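Local coordinates for protein 4-aminobutyrate transaminase (Acinetobacter baumannii, PDB 6WOP) that probably transfers the amino group of 4-aminobutyrate to 2-oxoglutarate, using pyridoxal 5'-phosphate, as a class-III aminotransferase, at residues Ala7-Lys12 with Gln25-Lys30; Ala104-Phe109 with Gly279-Ala284; Met145-Thr150 with Gly161-Gly166; Tyr172-Lys177 with Gly214-Pro219. All coordinates share one frame; numbering follows the deposited sequence.

Contact 1 (Ala7-Lys12 with Gln25-Lys30); sequences ALNARK and QWYAEK
One face of the Tyr27 ring carries a methyl of Leu8, and its phenolic edge faces the side-chain amide of Asn9. Leu8 CD1 stands 4.0 Å from the centroid of the Tyr27 ring and only 13° off the ring normal, which meets the geometry of a CH-pi contact. At the edge, Tyr27 OH donates to Asn9 OD1 at 2.6 Å, a short bond. The two planes are turned 43° against each other, and the hydroxyl sits above the carbonyl plane instead of on a lone pair. The same amide works in the other direction as well. Asn9 ND2 gives a nearly straight bond of 3.1 Å to Gln25 O, entering in the carbonyl plane on a lone pair, so both ends of the amide are used and its rotation is fixed. These bonds dock the N-terminal helix 4-15 on the lead-in to strand 28-32, an outermost strand, within this chain, of one of its two seven-stranded mixed sheets. His5 adds an edge-to-face ring contact to Tyr27. Lys12 swings its CG away from the backbone N (chi1 -176°), which carries the chain past the phenol, Lys12 CD lying 3.4 Å from Tyr27 OH; it then bends so that Lys12 NZ makes a weak bond of 3.4 Å to Asn9 OD1. From the same helix, Arg11 forms salt bridges to Glu85 and Glu92 of the second subunit, and Tyr27 packs on Tyr84 of that subunit.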
loop_
_atom_site.group_PDB
_atom_site.type_symbol
_atom_site.label_atom_id
_atom_site.label_comp_id
_atom_site.label_asym_id
_atom_site.label_seq_id
_atom_site.Cartn_x
_atom_site.Cartn_y
_atom_site.Cartn_z
ATOM N N ALA A 7 -20.658 -33.853 -23.340
ATOM C CA ALA A 7 -19.824 -33.235 -24.380
ATOM C C ALA A 7 -19.634 -31.738 -24.136
ATOM O O ALA A 7 -18.526 -31.185 -24.308
ATOM C CB ALA A 7 -20.438 -33.485 -25.763
ATOM N N LEU A 8 -20.689 -31.065 -23.675
ATOM C CA LEU A 8 -20.574 -29.642 -23.417
ATOM C C LEU A 8 -19.707 -29.340 -22.208
ATOM O O LEU A 8 -18.983 -28.328 -22.181
ATOM C CB LEU A 8 -21.969 -29.079 -23.172
ATOM C CG LEU A 8 -22.502 -28.100 -24.168
ATOM C CD1 LEU A 8 -23.908 -27.722 -23.742
ATOM C CD2 LEU A 8 -21.546 -26.904 -24.132
ATOM N N ASN A 9 -19.811 -30.135 -21.157
ATOM C CA ASN A 9 -18.941 -29.830 -20.025
ATOM C C ASN A 9 -17.483 -30.141 -20.354
ATOM O O ASN A 9 -16.592 -29.464 -19.841
ATOM C CB ASN A 9 -19.419 -30.556 -18.760
ATOM C CG ASN A 9 -20.582 -29.784 -18.041
ATOM O OD1 ASN A 9 -20.552 -28.526 -17.893
ATOM N ND2 ASN A 9 -21.591 -30.524 -17.604
ATOM N N ALA A 10 -17.203 -31.140 -21.201
ATOM C CA ALA A 10 -15.818 -31.319 -21.667
ATOM C C ALA A 10 -15.349 -30.093 -22.471
ATOM O O ALA A 10 -14.206 -29.639 -22.332
ATOM C CB ALA A 10 -15.685 -32.586 -22.520
ATOM N N ARG A 11 -16.197 -29.558 -23.341
ATOM C CA ARG A 11 -15.787 -28.362 -24.080
ATOM C C ARG A 11 -15.519 -27.208 -23.123
ATOM O O ARG A 11 -14.554 -26.449 -23.298
ATOM C CB ARG A 11 -16.881 -27.938 -25.079
ATOM C CG ARG A 11 -16.832 -28.827 -26.333
ATOM C CD ARG A 11 -18.135 -28.603 -27.173
ATOM N NE ARG A 11 -18.290 -27.188 -27.534
ATOM C CZ ARG A 11 -19.440 -26.651 -27.921
ATOM N NH1 ARG A 11 -20.560 -27.380 -27.994
ATOM N NH2 ARG A 11 -19.484 -25.388 -28.282
ATOM N N LYS A 12 -16.385 -27.046 -22.118
ATOM C CA LYS A 12 -16.182 -25.975 -21.135
ATOM C C LYS A 12 -14.808 -26.067 -20.506
ATOM O O LYS A 12 -14.094 -25.063 -20.361
ATOM C CB LYS A 12 -17.242 -26.042 -20.052
ATOM C CG LYS A 12 -17.151 -24.877 -19.031
ATOM C CD LYS A 12 -18.264 -25.048 -17.965
ATOM C CE LYS A 12 -17.640 -25.490 -16.660
ATOM N NZ LYS A 12 -18.370 -26.653 -16.123
ATOM N N GLN A 25 -24.766 -28.184 -13.364
ATOM C CA GLN A 25 -24.128 -29.060 -14.351
ATOM C C GLN A 25 -24.851 -28.999 -15.699
ATOM O O GLN A 25 -24.312 -29.447 -16.737
ATOM C CB GLN A 25 -24.122 -30.500 -13.816
ATOM C CG GLN A 25 -23.324 -30.636 -12.547
ATOM C CD GLN A 25 -21.964 -29.960 -12.726
ATOM O OE1 GLN A 25 -21.689 -28.910 -12.123
ATOM N NE2 GLN A 25 -21.140 -30.515 -13.613
ATOM N N TRP A 26 -26.058 -28.456 -15.694
ATOM C CA TRP A 26 -26.884 -28.348 -16.870
ATOM C C TRP A 26 -26.820 -26.913 -17.375
ATOM O O TRP A 26 -26.330 -26.018 -16.678
ATOM C CB TRP A 26 -28.306 -28.762 -16.516
ATOM C CG TRP A 26 -28.883 -28.039 -15.363
ATOM C CD1 TRP A 26 -28.828 -28.397 -14.033
ATOM C CD2 TRP A 26 -29.649 -26.828 -15.421
ATOM N NE1 TRP A 26 -29.547 -27.499 -13.271
ATOM C CE2 TRP A 26 -30.039 -26.510 -14.097
ATOM C CE3 TRP A 26 -30.076 -26.006 -16.472
ATOM C CZ2 TRP A 26 -30.811 -25.388 -13.795
ATOM C CZ3 TRP A 26 -30.840 -24.870 -16.169
ATOM C CH2 TRP A 26 -31.203 -24.578 -14.838
ATOM N N TYR A 27 -27.253 -26.706 -18.618
ATOM C CA TYR A 27 -27.061 -25.416 -19.294
ATOM C C TYR A 27 -28.422 -24.791 -19.593
ATOM O O TYR A 27 -29.364 -25.509 -19.939
ATOM C CB TYR A 27 -26.279 -25.589 -20.618
ATOM C CG TYR A 27 -24.850 -25.910 -20.379
ATOM C CD1 TYR A 27 -24.444 -27.171 -19.884
ATOM C CD2 TYR A 27 -23.893 -24.947 -20.604
ATOM C CE1 TYR A 27 -23.084 -27.434 -19.616
ATOM C CE2 TYR A 27 -22.513 -25.210 -20.336
ATOM C CZ TYR A 27 -22.131 -26.449 -19.862
ATOM O OH TYR A 27 -20.774 -26.636 -19.605
ATOM N N ALA A 28 -28.528 -23.469 -19.497
ATOM C CA ALA A 28 -29.812 -22.833 -19.701
ATOM C C ALA A 28 -30.121 -22.734 -21.194
ATOM O O ALA A 28 -29.269 -22.364 -22.019
ATOM C CB ALA A 28 -29.836 -21.443 -19.081
ATOM N N GLU A 29 -31.357 -23.052 -21.528
ATOM C CA GLU A 29 -31.847 -22.890 -22.889
ATOM C C GLU A 29 -32.860 -21.758 -23.018
ATOM O O GLU A 29 -32.890 -21.067 -24.040
ATOM C CB GLU A 29 -32.474 -24.214 -23.361
ATOM C CG GLU A 29 -33.195 -24.107 -24.667
ATOM C CD GLU A 29 -32.261 -23.997 -25.833
ATOM O OE1 GLU A 29 -31.193 -24.633 -25.779
ATOM O OE2 GLU A 29 -32.612 -23.284 -26.803
ATOM N N LYS A 30 -33.638 -21.506 -21.976
ATOM C CA LYS A 30 -34.689 -20.502 -22.032
ATOM C C LYS A 30 -35.086 -20.215 -20.591
ATOM O O LYS A 30 -34.968 -21.097 -19.737
ATOM C CB LYS A 30 -35.931 -21.024 -22.843
ATOM C CG LYS A 30 -36.982 -20.004 -22.922
ATOM C CD LYS A 30 -38.095 -20.399 -23.909
ATOM C CE LYS A 30 -38.928 -19.162 -24.335
ATOM N NZ LYS A 30 -40.128 -19.559 -25.179
#

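Contact 2 (Ala104-Phe109 with Gly279-Ala284); sequences AKAAFF and GVVGRA
Lys105 leaves its strand beside Ala284, the first residue of the helix that follows strand 278-283. From CB, chi1 of -73° sets CG anti to the carbonyl carbon, and the chain then stays extended. Lys105 CG and CD each lie 3.9 Å from Ala284 CB, and Lys105 CE is still within 4.1 Å of that methyl, so the aliphatic shaft runs alongside it. The ammonium passes beyond: Lys105 NZ forms a salt bridge with Asp288 and a hydrogen bond to the backbone O of Gln13 of the second subunit. Behind this shaft, the two strands pair antiparallel, at 162° between their short axes. Lys105 with Gly282 and Ala107 with Val280 are the hydrogen-bonded pairs. Each makes two reciprocal N-H to O bonds, 2.9 Å between Lys105 N and Gly282 O and 3.0 Å between Ala107 N and Val280 O. On the face shared by Ala106 and Val281, Ala106 CB meets Val281 CB at 4.1 Å, while on the other face Val280 CG2 reaches the edge of the Phe109 ring, 4.0 Å from its CE2. The pair forms one border of the large-domain sheet of the fold-type I aminotransferases, with 278-283 antiparallel to both its neighbours. Four backbone bonds thus set the register through a buried, largely apolar strip, whereas the charge at its edge is carried outward to Asp288 and to the subunit interface.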
loop_
_atom_site.group_PDB
_atom_site.type_symbol
_atom_site.label_atom_id
_atom_site.label_comp_id
_atom_site.label_asym_id
_atom_site.label_seq_id
_atom_site.Cartn_x
_atom_site.Cartn_y
_atom_site.Cartn_z
ATOM N N ALA A 104 -30.629 14.982 -3.967
ATOM C CA ALA A 104 -29.745 13.879 -4.331
ATOM C C ALA A 104 -29.238 14.057 -5.757
ATOM O O ALA A 104 -29.824 14.788 -6.567
ATOM C CB ALA A 104 -30.469 12.545 -4.164
ATOM N N LYS A 105 -28.117 13.404 -6.067
ATOM C CA LYS A 105 -27.718 13.249 -7.461
ATOM C C LYS A 105 -27.356 11.787 -7.698
ATOM O O LYS A 105 -27.053 11.070 -6.752
ATOM C CB LYS A 105 -26.528 14.151 -7.786
ATOM C CG LYS A 105 -26.942 15.623 -7.876
ATOM C CD LYS A 105 -25.778 16.469 -8.228
ATOM C CE LYS A 105 -26.232 17.870 -8.625
ATOM N NZ LYS A 105 -25.218 18.550 -9.465
ATOM N N ALA A 106 -27.363 11.349 -8.960
ATOM C CA ALA A 106 -27.069 9.956 -9.246
ATOM C C ALA A 106 -26.228 9.866 -10.509
ATOM O O ALA A 106 -26.327 10.697 -11.415
ATOM C CB ALA A 106 -28.355 9.099 -9.463
ATOM N N ALA A 107 -25.448 8.806 -10.604
ATOM C CA ALA A 107 -24.750 8.515 -11.843
ATOM C C ALA A 107 -24.791 7.015 -12.028
ATOM O O ALA A 107 -24.902 6.289 -11.045
ATOM C CB ALA A 107 -23.266 8.916 -11.756
ATOM N N PHE A 108 -24.641 6.556 -13.267
ATOM C CA PHE A 108 -24.770 5.120 -13.576
ATOM C C PHE A 108 -23.453 4.601 -14.106
ATOM O O PHE A 108 -22.757 5.303 -14.855
ATOM C CB PHE A 108 -25.916 4.890 -14.617
ATOM C CG PHE A 108 -27.218 5.351 -14.067
ATOM C CD1 PHE A 108 -27.769 4.670 -13.012
ATOM C CD2 PHE A 108 -27.783 6.559 -14.457
ATOM C CE1 PHE A 108 -28.901 5.130 -12.376
ATOM C CE2 PHE A 108 -28.936 7.019 -13.828
ATOM C CZ PHE A 108 -29.496 6.307 -12.809
ATOM N N PHE A 109 -23.104 3.388 -13.666
ATOM C CA PHE A 109 -21.934 2.690 -14.189
ATOM C C PHE A 109 -22.416 1.367 -14.756
ATOM O O PHE A 109 -23.573 1.299 -15.225
ATOM C CB PHE A 109 -20.916 2.548 -13.048
ATOM C CG PHE A 109 -20.618 3.868 -12.452
ATOM C CD1 PHE A 109 -19.771 4.758 -13.133
ATOM C CD2 PHE A 109 -21.215 4.273 -11.280
ATOM C CE1 PHE A 109 -19.502 6.023 -12.616
ATOM C CE2 PHE A 109 -20.956 5.564 -10.773
ATOM C CZ PHE A 109 -20.125 6.414 -11.472
ATOM N N GLY A 279 -25.439 1.816 -10.241
ATOM C CA GLY A 279 -25.442 3.255 -10.024
ATOM C C GLY A 279 -25.082 3.615 -8.597
ATOM O O GLY A 279 -25.039 2.763 -7.719
ATOM N N VAL A 280 -24.884 4.910 -8.385
ATOM C CA VAL A 280 -24.597 5.488 -7.079
ATOM C C VAL A 280 -25.522 6.662 -6.983
ATOM O O VAL A 280 -25.562 7.473 -7.917
ATOM C CB VAL A 280 -23.147 5.985 -6.925
ATOM C CG1 VAL A 280 -22.964 6.630 -5.567
ATOM C CG2 VAL A 280 -22.167 4.823 -7.060
ATOM N N VAL A 281 -26.270 6.753 -5.874
ATOM C CA VAL A 281 -27.087 7.939 -5.616
ATOM C C VAL A 281 -26.628 8.503 -4.277
ATOM O O VAL A 281 -26.222 7.735 -3.399
ATOM C CB VAL A 281 -28.595 7.610 -5.635
ATOM C CG1 VAL A 281 -28.976 6.479 -4.598
ATOM C CG2 VAL A 281 -29.453 8.898 -5.457
ATOM N N GLY A 282 -26.667 9.829 -4.118
ATOM C CA GLY A 282 -26.321 10.340 -2.803
ATOM C C GLY A 282 -26.489 11.835 -2.674
ATOM O O GLY A 282 -26.974 12.501 -3.582
ATOM N N ARG A 283 -26.013 12.365 -1.539
ATOM C CA ARG A 283 -26.170 13.795 -1.302
ATOM C C ARG A 283 -25.503 14.558 -2.430
ATOM O O ARG A 283 -24.393 14.229 -2.834
ATOM C CB ARG A 283 -25.568 14.185 0.068
ATOM C CG ARG A 283 -26.212 13.483 1.269
ATOM C CD ARG A 283 -25.306 13.665 2.544
ATOM N NE ARG A 283 -24.862 15.025 2.605
ATOM C CZ ARG A 283 -23.715 15.412 3.143
ATOM N NH1 ARG A 283 -22.890 14.508 3.703
ATOM N NH2 ARG A 283 -23.406 16.707 3.131
ATOM N N ALA A 284 -26.195 15.555 -2.980
ATOM C CA ALA A 284 -25.651 16.265 -4.156
ATOM C C ALA A 284 -24.221 16.771 -3.935
ATOM O O ALA A 284 -23.376 16.705 -4.838
ATOM C CB ALA A 284 -26.546 17.456 -4.508
#

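Contact 3 (Met145-Thr150 with Gly161-Gly166); sequences MTMAMT and GVMPAG
Ala148 supplies the central apolar contact. Ala148 CB lies 3.8 Å from Met163 CB and 4.0 Å from Pro164 CD, so one small methyl is seated against two consecutive residues of the loop. Pro164 also reaches the helix a turn earlier, where its CG is 4.0 Å from Met145 CA. Sulfur atoms make the second group of contacts, from both sides. Met145 points its CB away from the loop, but chi1 of -179° turns CG off the backbone N and the bends at chi2 and chi3 bring the chain back, placing Met145 SD within 4.1 Å of Pro164 CG. In the opposite sense, Met163 folds at chi2 and chi3 and lays its SD against the helix backbone, 3.9 Å from Ala148 N and 4.1 Å from Met147 CB. The contact joins helix 144-149 to the irregular loop that leads into strand 167-170, an outermost strand, within this chain, of the seven-stranded sheet that also holds 104-109; no hydrogen bond crosses it. Polar interactions act within the helix end instead. Thr146 O accepts from Thr150 N at 2.9 Å and from Thr150 OG1 at 2.8 Å, the two donors arriving from opposite faces of its plane. Thr150 OG1 in turn is a partner of His140 N, which links the helix terminus to the preceding loop. Other subunits border the loop: Val162 O accepts a hydrogen bond from Arg124 of the second subunit, and Ala165 packs on Met163 of the third.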
loop_
_atom_site.group_PDB
_atom_site.type_symbol
_atom_site.label_atom_id
_atom_site.label_comp_id
_atom_site.label_asym_id
_atom_site.label_seq_id
_atom_site.Cartn_x
_atom_site.Cartn_y
_atom_site.Cartn_z
ATOM N N MET A 145 -9.729 -3.235 -5.107
ATOM C CA MET A 145 -10.251 -2.509 -3.950
ATOM C C MET A 145 -11.491 -3.188 -3.361
ATOM O O MET A 145 -11.648 -3.230 -2.125
ATOM C CB MET A 145 -10.583 -1.063 -4.306
ATOM C CG MET A 145 -11.108 -0.216 -3.142
ATOM S SD MET A 145 -10.111 -0.444 -1.584
ATOM C CE MET A 145 -9.203 1.041 -1.397
ATOM N N THR A 146 -12.456 -3.642 -4.213
ATOM C CA THR A 146 -13.627 -4.259 -3.610
ATOM C C THR A 146 -13.319 -5.645 -3.034
ATOM O O THR A 146 -14.027 -6.092 -2.126
ATOM C CB THR A 146 -14.829 -4.273 -4.624
ATOM O OG1 THR A 146 -14.451 -4.893 -5.869
ATOM C CG2 THR A 146 -15.199 -2.804 -4.973
ATOM N N MET A 147 -12.274 -6.327 -3.510
ATOM C CA MET A 147 -11.888 -7.567 -2.832
ATOM C C MET A 147 -11.362 -7.266 -1.436
ATOM O O MET A 147 -11.599 -8.037 -0.501
ATOM C CB MET A 147 -10.751 -8.297 -3.602
ATOM C CG MET A 147 -11.230 -9.131 -4.707
ATOM S SD MET A 147 -9.741 -10.090 -5.324
ATOM C CE MET A 147 -8.855 -8.900 -6.311
ATOM N N ALA A 148 -10.567 -6.208 -1.303
ATOM C CA ALA A 148 -10.069 -5.834 0.027
ATOM C C ALA A 148 -11.236 -5.487 0.939
ATOM O O ALA A 148 -11.259 -5.853 2.105
ATOM C CB ALA A 148 -9.110 -4.621 -0.088
ATOM N N MET A 149 -12.238 -4.802 0.410
ATOM C CA MET A 149 -13.417 -4.465 1.208
ATOM C C MET A 149 -14.222 -5.701 1.588
ATOM O O MET A 149 -14.767 -5.776 2.705
ATOM C CB MET A 149 -14.288 -3.481 0.399
ATOM C CG MET A 149 -13.617 -2.130 0.305
ATOM S SD MET A 149 -14.503 -1.032 -0.915
ATOM C CE MET A 149 -16.027 -0.725 0.023
ATOM N N THR A 150 -14.342 -6.654 0.657
ATOM C CA THR A 150 -15.030 -7.914 0.907
ATOM C C THR A 150 -14.388 -8.640 2.090
ATOM O O THR A 150 -13.154 -8.798 2.130
ATOM C CB THR A 150 -14.977 -8.759 -0.387
ATOM O OG1 THR A 150 -15.830 -8.095 -1.360
ATOM C CG2 THR A 150 -15.404 -10.229 -0.145
ATOM N N GLY A 161 -2.766 -12.153 -3.552
ATOM C CA GLY A 161 -1.631 -11.379 -3.007
ATOM C C GLY A 161 -2.058 -10.114 -2.272
ATOM O O GLY A 161 -3.153 -10.010 -1.711
ATOM N N VAL A 162 -1.169 -9.123 -2.253
ATOM C CA VAL A 162 -1.360 -8.003 -1.338
ATOM C C VAL A 162 -2.557 -7.160 -1.752
ATOM O O VAL A 162 -2.837 -6.978 -2.943
ATOM C CB VAL A 162 -0.062 -7.165 -1.268
ATOM C CG1 VAL A 162 0.383 -6.711 -2.609
ATOM C CG2 VAL A 162 -0.255 -5.912 -0.361
ATOM N N MET A 163 -3.271 -6.623 -0.762
ATOM C CA MET A 163 -4.500 -5.863 -1.006
ATOM C C MET A 163 -4.173 -4.405 -0.712
ATOM O O MET A 163 -3.249 -4.129 0.065
ATOM C CB MET A 163 -5.659 -6.306 -0.094
ATOM C CG MET A 163 -6.162 -7.747 -0.349
ATOM S SD MET A 163 -7.050 -7.643 -1.954
ATOM C CE MET A 163 -6.247 -8.919 -2.959
ATOM N N PRO A 164 -4.907 -3.448 -1.290
ATOM C CA PRO A 164 -4.581 -2.040 -1.020
ATOM C C PRO A 164 -4.696 -1.646 0.447
ATOM O O PRO A 164 -5.558 -2.110 1.197
ATOM C CB PRO A 164 -5.572 -1.255 -1.901
ATOM C CG PRO A 164 -6.569 -2.256 -2.374
ATOM C CD PRO A 164 -5.933 -3.590 -2.361
ATOM N N ALA A 165 -3.822 -0.732 0.835
ATOM C CA ALA A 165 -3.764 -0.229 2.195
ATOM C C ALA A 165 -5.016 0.564 2.559
ATOM O O ALA A 165 -5.695 1.120 1.688
ATOM C CB ALA A 165 -2.549 0.686 2.352
ATOM N N GLY A 166 -5.249 0.695 3.880
ATOM C CA GLY A 166 -6.295 1.577 4.405
ATOM C C GLY A 166 -7.696 0.978 4.403
ATOM O O GLY A 166 -8.684 1.716 4.470
#

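Contact 4 (Tyr172-Lys177 with Gly214-Pro219); sequences YPVPAK and GFNVVP
Asn216 OD1 accepts a hydrogen bond of 2.7 Å from a water, and that water accepts in turn from Lys177 NZ at 2.6 Å, bridging the two segments. The ammonium also forms a salt bridge with Glu360, while Asn216 ND2 is held by Gln210, so both ends of this amide have partners. A second water links the backbones, donating to Pro173 O at 2.7 Å and to Val217 O at 2.9 Å; it lies in the plane of the Tyr172 ring, at its edge. With chi1 at -160°, Tyr172 sends its ring across the segment 216-218. Tyr172 CE2 comes to 3.9 Å from Asn216 CB, the ring and amide planes being 46° apart, and Tyr172 OH reaches 3.3 Å from Val218 CB. The hydrogen bond of that hydroxyl goes to the backbone O of Glu207. Beyond the ring, two prolines cross obliquely, with Pro173 CG 3.6 Å from Pro219 CD. Pro219 stands at the N-cap position of helix 220-233, and Phe215 and Asn216 both face Gln210 in a G1 beta bulge of the small two-stranded sheet. The loop after strand 167-170 is thereby laid against the strand end and loop that precede that helix. Since no direct hydrogen bond joins the segments, their polar cohesion rests on the two waters, and the prolines, Val218 and the tyrosine ring supply the apolar part.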
loop_
_atom_site.group_PDB
_atom_site.type_symbol
_atom_site.label_atom_id
_atom_site.label_comp_id
_atom_site.label_asym_id
_atom_site.label_seq_id
_atom_site.Cartn_x
_atom_site.Cartn_y
_atom_site.Cartn_z
ATOM N N TYR A 172 -19.785 -7.187 11.994
ATOM C CA TYR A 172 -21.183 -6.902 11.751
ATOM C C TYR A 172 -22.038 -7.416 12.910
ATOM O O TYR A 172 -21.800 -8.520 13.417
ATOM C CB TYR A 172 -21.596 -7.591 10.452
ATOM C CG TYR A 172 -22.845 -7.044 9.795
ATOM C CD1 TYR A 172 -22.765 -6.017 8.897
ATOM C CD2 TYR A 172 -24.121 -7.578 10.099
ATOM C CE1 TYR A 172 -23.865 -5.559 8.255
ATOM C CE2 TYR A 172 -25.232 -7.093 9.468
ATOM C CZ TYR A 172 -25.097 -6.095 8.540
ATOM O OH TYR A 172 -26.226 -5.640 7.864
ATOM N N PRO A 173 -23.081 -6.673 13.308
ATOM C CA PRO A 173 -23.934 -7.084 14.431
ATOM C C PRO A 173 -24.832 -8.246 14.035
ATOM O O PRO A 173 -25.604 -8.154 13.057
ATOM C CB PRO A 173 -24.752 -5.813 14.729
ATOM C CG PRO A 173 -24.752 -5.051 13.422
ATOM C CD PRO A 173 -23.386 -5.299 12.858
ATOM N N VAL A 174 -24.712 -9.339 14.777
ATOM C CA VAL A 174 -25.512 -10.554 14.573
ATOM C C VAL A 174 -25.876 -11.050 15.968
ATOM O O VAL A 174 -25.209 -11.939 16.515
ATOM C CB VAL A 174 -24.781 -11.619 13.730
ATOM C CG1 VAL A 174 -25.680 -12.778 13.456
ATOM C CG2 VAL A 174 -24.341 -11.042 12.364
ATOM N N PRO A 175 -26.899 -10.478 16.607
ATOM C CA PRO A 175 -27.148 -10.808 18.007
ATOM C C PRO A 175 -27.455 -12.280 18.197
ATOM O O PRO A 175 -27.046 -12.822 19.219
ATOM C CB PRO A 175 -28.352 -9.917 18.376
ATOM C CG PRO A 175 -28.242 -8.747 17.454
ATOM C CD PRO A 175 -27.715 -9.338 16.150
ATOM N N ALA A 176 -28.130 -12.952 17.233
ATOM C CA ALA A 176 -28.337 -14.404 17.325
ATOM C C ALA A 176 -27.031 -15.187 17.410
ATOM O O ALA A 176 -27.024 -16.331 17.866
ATOM C CB ALA A 176 -29.120 -14.930 16.119
ATOM N N LYS A 177 -25.931 -14.612 16.968
ATOM C CA LYS A 177 -24.655 -15.299 17.011
ATOM C C LYS A 177 -23.777 -14.696 18.077
ATOM O O LYS A 177 -22.569 -14.888 18.048
ATOM C CB LYS A 177 -23.939 -15.247 15.658
ATOM C CG LYS A 177 -24.657 -15.955 14.519
ATOM C CD LYS A 177 -23.802 -17.028 13.874
ATOM C CE LYS A 177 -23.863 -16.969 12.357
ATOM N NZ LYS A 177 -25.304 -17.065 11.799
ATOM N N GLY A 214 -24.810 -14.036 4.388
ATOM C CA GLY A 214 -25.768 -14.940 5.029
ATOM C C GLY A 214 -27.140 -14.349 5.306
ATOM O O GLY A 214 -27.894 -14.906 6.105
ATOM N N PHE A 215 -27.461 -13.219 4.648
ATOM C CA PHE A 215 -28.702 -12.499 4.876
ATOM C C PHE A 215 -28.846 -12.122 6.342
ATOM O O PHE A 215 -29.762 -12.558 7.022
ATOM C CB PHE A 215 -29.927 -13.321 4.409
ATOM C CG PHE A 215 -30.146 -13.304 2.894
ATOM C CD1 PHE A 215 -29.140 -13.038 2.042
ATOM C CD2 PHE A 215 -31.410 -13.621 2.354
ATOM C CE1 PHE A 215 -29.317 -13.020 0.674
ATOM C CE2 PHE A 215 -31.584 -13.617 0.966
ATOM C CZ PHE A 215 -30.521 -13.312 0.138
ATOM N N ASN A 216 -27.916 -11.295 6.799
ATOM C CA ASN A 216 -27.912 -10.714 8.125
ATOM C C ASN A 216 -28.501 -9.308 8.060
ATOM O O ASN A 216 -27.889 -8.421 7.435
ATOM C CB ASN A 216 -26.449 -10.652 8.602
ATOM C CG ASN A 216 -25.810 -12.042 8.550
ATOM O OD1 ASN A 216 -26.439 -13.013 8.981
ATOM N ND2 ASN A 216 -24.623 -12.154 7.966
ATOM N N VAL A 217 -29.600 -9.078 8.796
ATOM C CA VAL A 217 -30.325 -7.801 8.735
ATOM C C VAL A 217 -29.752 -6.879 9.807
ATOM O O VAL A 217 -29.660 -7.273 10.967
ATOM C CB VAL A 217 -31.843 -8.006 8.931
ATOM C CG1 VAL A 217 -32.525 -6.683 8.996
ATOM C CG2 VAL A 217 -32.395 -8.803 7.771
ATOM N N VAL A 218 -29.353 -5.670 9.417
ATOM C CA VAL A 218 -28.683 -4.763 10.380
ATOM C C VAL A 218 -29.701 -4.282 11.404
ATOM O O VAL A 218 -30.812 -3.893 11.027
ATOM C CB VAL A 218 -28.015 -3.579 9.659
ATOM C CG1 VAL A 218 -29.008 -2.563 9.075
ATOM C CG2 VAL A 218 -27.063 -2.842 10.631
ATOM N N PRO A 219 -29.398 -4.320 12.698
ATOM C CA PRO A 219 -30.323 -3.720 13.660
ATOM C C PRO A 219 -30.377 -2.206 13.496
ATOM O O PRO A 219 -29.352 -1.566 13.244
ATOM C CB PRO A 219 -29.736 -4.122 15.025
ATOM C CG PRO A 219 -28.924 -5.358 14.755
ATOM C CD PRO A 219 -28.352 -5.148 13.343
HETATM O O HOH W 1 -27.675 -9.205 11.729
HETATM O O HOH W 2 -25.005 -15.032 10.133
#

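Overall arrangement
Along the chain, contact 1 closes first; contact 2 then joins segments 170 residues apart, and contacts 3 and 4 follow one another within the span it encloses. Contact 2 pairs 104-109, an outermost strand within this chain of one seven-stranded sheet, and the loop of contact 3 leads into 167-170, the outermost strand on the other border; their centres are about 24 Å apart. The loop of contact 4 leaves 167-170, its centre about 23 Å from that of contact 3. Contact 1 stands apart, 34 to 39 Å from the others between centres, at the border of the other seven-stranded sheet. Contacts 1, 2 and 3 meet the second subunit, so these parts help build the interfaces of the four-chain assembly, whereas contact 4 stays within its chain.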